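Local coordinates for sensor protein (Pseudomonas syringae pv. tomato, PDB 2R8R), which is probably a membrane-bound sensor histidine kinase of a two-component system, using ATP to phosphorylate a protein histidine, and is represented here by its N-terminal sensor region, at residues A[18-22]-A[49-53]; A[35-41]-A[84-90]. One frame throughout, in Å; residues are numbered along the deposited sequence.

Contact 1: A[18-22]-A[49-53]. With SO4 (sulfate ion), chain C.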
loop_
_atom_site.group_PDB
_atom_site.type_symbol
_atom_site.label_atom_id
_atom_site.label_comp_id
_atom_site.label_asym_id
_atom_site.label_seq_id
_atom_site.Cartn_x
_atom_site.Cartn_y
_atom_site.Cartn_z
ATOM N N GLY A 18 3.577 -3.370 -9.268
ATOM C CA GLY A 18 2.651 -2.435 -9.914
ATOM C C GLY A 18 1.368 -2.119 -9.184
ATOM O O GLY A 18 0.408 -1.679 -9.778
ATOM N N LYS A 19 1.355 -2.311 -7.885
ATOM C CA LYS A 19 0.157 -2.042 -7.053
ATOM C C LYS A 19 -0.307 -0.594 -7.119
ATOM O O LYS A 19 -1.496 -0.319 -7.356
ATOM C CB LYS A 19 0.449 -2.355 -5.589
ATOM C CG LYS A 19 0.777 -3.791 -5.249
ATOM C CD LYS A 19 0.998 -3.941 -3.704
ATOM C CE LYS A 19 2.231 -3.188 -3.119
ATOM N NZ LYS A 19 3.511 -3.643 -3.816
ATOM N N THR A 20 0.630 0.334 -6.890
ATOM C CA THR A 20 0.293 1.756 -6.880
ATOM C C THR A 20 -0.181 2.263 -8.229
ATOM O O THR A 20 -1.190 2.946 -8.311
ATOM C CB THR A 20 1.464 2.602 -6.450
ATOM O OG1 THR A 20 1.759 2.267 -5.109
ATOM C CG2 THR A 20 1.115 4.063 -6.496
ATOM N N TYR A 21 0.524 1.888 -9.287
ATOM C CA TYR A 21 0.102 2.221 -10.634
ATOM C C TYR A 21 -1.335 1.714 -10.914
ATOM O O TYR A 21 -2.159 2.459 -11.458
ATOM C CB TYR A 21 1.092 1.632 -11.643
ATOM C CG TYR A 21 0.832 2.079 -13.071
ATOM C CD1 TYR A 21 1.375 3.266 -13.531
ATOM C CD2 TYR A 21 0.070 1.324 -13.956
ATOM C CE1 TYR A 21 1.178 3.711 -14.805
ATOM C CE2 TYR A 21 -0.139 1.775 -15.270
ATOM C CZ TYR A 21 0.424 2.985 -15.666
ATOM O OH TYR A 21 0.283 3.518 -16.941
ATOM N N ALA A 22 -1.618 0.458 -10.561
ATOM C CA ALA A 22 -2.954 -0.120 -10.716
ATOM C C ALA A 22 -4.018 0.677 -9.950
ATOM O O ALA A 22 -5.072 1.004 -10.498
ATOM C CB ALA A 22 -2.986 -1.598 -10.315
ATOM N N GLU A 49 5.986 7.536 -14.523
ATOM C CA GLU A 49 4.675 7.242 -15.096
ATOM C C GLU A 49 3.621 7.288 -14.004
ATOM O O GLU A 49 2.480 7.667 -14.248
ATOM C CB GLU A 49 4.650 5.895 -15.847
ATOM C CG GLU A 49 4.836 4.635 -14.981
ATOM C CD GLU A 49 4.685 3.322 -15.762
ATOM O OE1 GLU A 49 4.306 3.365 -16.975
ATOM O OE2 GLU A 49 4.949 2.255 -15.152
ATOM N N THR A 50 4.040 6.925 -12.801
ATOM C CA THR A 50 3.184 6.917 -11.622
ATOM C C THR A 50 3.063 8.345 -11.081
ATOM O O THR A 50 1.980 8.806 -10.723
ATOM C CB THR A 50 3.747 5.887 -10.592
ATOM O OG1 THR A 50 3.833 4.606 -11.239
ATOM C CG2 THR A 50 2.864 5.740 -9.382
ATOM N N GLU A 51 4.164 9.066 -11.081
ATOM C CA GLU A 51 4.124 10.484 -10.786
ATOM C C GLU A 51 3.184 11.250 -11.766
ATOM O O GLU A 51 2.408 12.123 -11.341
ATOM C CB GLU A 51 5.568 11.034 -10.735
ATOM C CG GLU A 51 5.728 12.429 -10.109
ATOM C CD GLU A 51 4.997 12.662 -8.744
ATOM O OE1 GLU A 51 5.442 12.154 -7.686
ATOM O OE2 GLU A 51 3.977 13.396 -8.725
ATOM N N ALA A 52 3.189 10.885 -13.053
ATOM C CA ALA A 52 2.268 11.540 -14.026
ATOM C C ALA A 52 0.784 11.185 -13.795
ATOM O O ALA A 52 -0.091 12.014 -14.025
ATOM C CB ALA A 52 2.679 11.257 -15.475
ATOM N N LEU A 53 0.483 9.964 -13.353
ATOM C CA LEU A 53 -0.898 9.653 -12.964
ATOM C C LEU A 53 -1.328 10.433 -11.703
ATOM O O LEU A 53 -2.426 10.978 -11.629
ATOM C CB LEU A 53 -1.090 8.146 -12.765
ATOM C CG LEU A 53 -1.116 7.321 -14.057
ATOM C CD1 LEU A 53 -1.381 5.839 -13.721
ATOM C CD2 LEU A 53 -2.152 7.895 -15.037
HETATM S S SO4 C . 4.394 -1.365 -6.350
HETATM O O1 SO4 C . 5.375 -1.335 -5.300
HETATM O O2 SO4 C . 4.916 -1.122 -7.655
HETATM O O3 SO4 C . 3.818 -2.700 -6.157
HETATM O O4 SO4 C . 3.497 -0.215 -6.169
#

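Contact 2: A[35-41]-A[84-90]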
loop_
_atom_site.group_PDB
_atom_site.type_symbol
_atom_site.label_atom_id
_atom_site.label_comp_id
_atom_site.label_asym_id
_atom_site.label_seq_id
_atom_site.Cartn_x
_atom_site.Cartn_y
_atom_site.Cartn_z
ATOM N N VAL A 35 -16.462 10.950 -10.138
ATOM C CA VAL A 35 -16.248 10.697 -8.691
ATOM C C VAL A 35 -15.272 11.727 -8.124
ATOM O O VAL A 35 -14.258 12.030 -8.733
ATOM C CB VAL A 35 -15.720 9.244 -8.432
ATOM C CG1 VAL A 35 -15.458 8.972 -6.939
ATOM C CG2 VAL A 35 -16.714 8.214 -8.985
ATOM N N ARG A 36 -15.606 12.288 -6.973
ATOM C CA ARG A 36 -14.724 13.175 -6.267
ATOM C C ARG A 36 -13.624 12.348 -5.588
ATOM O O ARG A 36 -13.777 11.851 -4.476
ATOM C CB ARG A 36 -15.512 14.034 -5.250
ATOM C CG ARG A 36 -16.480 15.070 -5.896
ATOM C CD ARG A 36 -17.349 15.780 -4.827
ATOM N NE ARG A 36 -18.292 14.844 -4.197
ATOM C CZ ARG A 36 -18.216 14.363 -2.952
ATOM N NH1 ARG A 36 -17.266 14.747 -2.122
ATOM N NH2 ARG A 36 -19.135 13.495 -2.531
ATOM N N VAL A 37 -12.519 12.223 -6.298
ATOM C CA VAL A 37 -11.363 11.449 -5.874
ATOM C C VAL A 37 -10.317 12.344 -5.215
ATOM O O VAL A 37 -10.079 13.446 -5.672
ATOM C CB VAL A 37 -10.716 10.719 -7.086
ATOM C CG1 VAL A 37 -9.495 9.864 -6.637
ATOM C CG2 VAL A 37 -11.758 9.874 -7.806
HETATM N N MSE A 38 -9.722 11.858 -4.135
HETATM C CA MSE A 38 -8.651 12.539 -3.448
HETATM C C MSE A 38 -7.527 11.538 -3.095
HETATM O O MSE A 38 -7.771 10.438 -2.595
HETATM C CB MSE A 38 -9.167 13.172 -2.182
HETATM C CG MSE A 38 -8.138 13.996 -1.448
HETATM SE SE MSE A 38 -7.778 15.709 -2.326
HETATM C CE MSE A 38 -9.386 16.544 -1.613
ATOM N N ALA A 39 -6.302 11.920 -3.406
ATOM C CA ALA A 39 -5.129 11.193 -2.974
ATOM C C ALA A 39 -4.827 11.627 -1.546
ATOM O O ALA A 39 -4.600 12.809 -1.285
ATOM C CB ALA A 39 -3.946 11.475 -3.921
ATOM N N GLY A 40 -4.866 10.662 -0.624
ATOM C CA GLY A 40 -4.540 10.900 0.789
ATOM C C GLY A 40 -3.069 10.681 1.060
ATOM O O GLY A 40 -2.370 11.560 1.575
ATOM N N VAL A 41 -2.592 9.498 0.697
ATOM C CA VAL A 41 -1.165 9.221 0.662
ATOM C C VAL A 41 -0.857 8.274 -0.484
ATOM O O VAL A 41 -1.437 7.211 -0.581
ATOM C CB VAL A 41 -0.602 8.694 2.039
ATOM C CG1 VAL A 41 -1.465 7.600 2.640
ATOM C CG2 VAL A 41 0.911 8.325 1.907
ATOM N N ALA A 84 -14.506 15.522 3.126
ATOM C CA ALA A 84 -15.345 14.371 2.774
ATOM C C ALA A 84 -15.385 14.023 1.281
ATOM O O ALA A 84 -16.440 14.072 0.670
ATOM C CB ALA A 84 -16.779 14.566 3.312
ATOM N N PRO A 85 -14.244 13.623 0.698
ATOM C CA PRO A 85 -14.281 13.180 -0.701
ATOM C C PRO A 85 -15.079 11.883 -0.835
ATOM O O PRO A 85 -15.410 11.198 0.160
ATOM C CB PRO A 85 -12.789 12.873 -1.045
ATOM C CG PRO A 85 -12.005 13.275 0.094
ATOM C CD PRO A 85 -12.916 13.440 1.296
ATOM N N SER A 86 -15.359 11.519 -2.060
ATOM C CA SER A 86 -16.088 10.297 -2.285
ATOM C C SER A 86 -15.150 9.062 -2.192
ATOM O O SER A 86 -15.571 8.014 -1.684
ATOM C CB SER A 86 -16.788 10.394 -3.618
ATOM O OG SER A 86 -17.200 9.136 -4.060
ATOM N N LEU A 87 -13.905 9.214 -2.685
ATOM C CA LEU A 87 -12.880 8.158 -2.739
ATOM C C LEU A 87 -11.553 8.715 -2.284
ATOM O O LEU A 87 -11.105 9.744 -2.790
ATOM C CB LEU A 87 -12.708 7.650 -4.164
ATOM C CG LEU A 87 -11.654 6.550 -4.468
ATOM C CD1 LEU A 87 -11.863 5.286 -3.594
ATOM C CD2 LEU A 87 -11.664 6.204 -5.953
ATOM N N VAL A 88 -10.920 8.052 -1.312
ATOM C CA VAL A 88 -9.547 8.413 -0.892
ATOM C C VAL A 88 -8.564 7.297 -1.255
ATOM O O VAL A 88 -8.822 6.110 -1.025
ATOM C CB VAL A 88 -9.440 8.811 0.615
ATOM C CG1 VAL A 88 -8.011 9.203 0.987
ATOM C CG2 VAL A 88 -10.352 9.979 0.899
ATOM N N LEU A 89 -7.455 7.703 -1.876
ATOM C CA LEU A 89 -6.367 6.794 -2.206
ATOM C C LEU A 89 -5.311 6.799 -1.112
ATOM O O LEU A 89 -4.785 7.870 -0.723
ATOM C CB LEU A 89 -5.722 7.178 -3.540
ATOM C CG LEU A 89 -6.720 7.454 -4.655
ATOM C CD1 LEU A 89 -5.917 7.723 -5.928
ATOM C CD2 LEU A 89 -7.709 6.307 -4.805
ATOM N N VAL A 90 -5.037 5.604 -0.602
ATOM C CA VAL A 90 -4.163 5.400 0.579
ATOM C C VAL A 90 -3.202 4.215 0.344
ATOM O O VAL A 90 -3.599 3.053 0.471
ATOM C CB VAL A 90 -4.989 5.139 1.856
ATOM C CG1 VAL A 90 -4.051 4.918 3.104
ATOM C CG2 VAL A 90 -6.011 6.278 2.098
HETATM O O HOH W 1 -19.369 13.965 0.832
#

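Contact 1: A[18-22]-A[49-53]
The ring of Y21 is the meeting place of the two helices, and one apolar and two polar side chains gather round it. L53 lays its methyl CD1 over one face, 3.9 Å from the centroid of the Y21 ring, a CH-pi contact that suits a branched aliphatic side chain against a broad aromatic surface. With CG anti to the backbone N (chi1 -173°), Y21 swings its ring out to helix 48-54. T50 adds its hydroxyl at the ring edge, OG1 lying in the plane 3.6 Å from Y21 CD1, while its methyl CG2 packs on T20 CG2 at 3.8 Å. The E49 side chain crosses that of Y21 at about a right angle, its carboxylate tilted 33° from the ring plane and CD 3.7 Å from Y21 CE1; its OE2 turns to a salt bridge with R47. No hydrogen bond joins the segments.

The amides at the helix start, with K19 NZ, bind a sulfate, probably from the crystallisation liquor. K19 N and T20 N each give it a fairly straight bond, T20 N reaching SO4 O4 at 3.0 Å, and K19 bends its chain back to bring NZ to SO4 O3. G18, the N-cap, bonds SO4 O2 through N; at its phi of 102° a side chain would jam against the preceding carbonyl. T20 OG1 is hydrogen-bonded to D91. Amides and lysine round an anion are characteristic of a P-loop (Walker A), consistent with this domain's P-loop NTPase clan.

Contact 2: A[35-41]-A[84-90]
R36 and A84 open a parallel beta pairing at one side of the five-stranded sheet of a P-loop NTPase-like fold, where 37-39 is an outermost strand and 87-90 its neighbour. A84, just past a helix and with positive phi, offers its carbonyl to the guanidinium: R36 NH1 reaches A84 O at 3.0 Å, with the oxygen in the guanidinium plane, and a water also donates to that oxygen. A long arginine suits this exposed end because its bend at chi3 carries the charged group to the chain turn. P85, with no N-H to give, serves as an apolar plate, its CG 3.6 Å from M38 CB; M38 is a selenomethionine. S86 and L87 then share one acceptor, R36 O, which S86 N meets in the carbonyl plane and L87 N from a tilt of 28°. L87 lies beside V37, both pointing the same way, and L87 O accepts M38 N at 2.9 Å. Branched and aliphatic residues are apt here, since L87 and L89 also face helix 19-32. V88 brings its CA within 3.2 Å of M38 O, a CA-H...O contact, and turns CG1 toward G40, whose lack of a side chain suits this tight approach. L89 N follows with a bond to M38 O at 2.8 Å. Beyond it the register slips by one, a beta bulge, and V90 pairs with V41, CG1 to CG1. At the bulge L89 O accepts two amides in its carbonyl plane, G40 N at 2.8 Å and V41 N at 3.1 Å.

Contact 2 is buried and belongs to the central sheet, whereas contact 1 lies at the surface, where two helices meet; their centres are about 16 Å apart and they do not touch. The chain weaves between them: helix 19-32 leads to strand 37-39, which is followed by helix 48-54, so the segments alternate. Their chemistry differs accordingly. The sheet pairing is held mainly by backbone hydrogen bonds under aliphatic side chains, while no hydrogen bond joins 18-22 to 49-53, although H28, further along helix 19-32, bonds L53 O; the first turn's amides and K19 NZ bind a sulfate. Helix 19-32 joins the two contacts, since its L24 touches T50, L53 and L89.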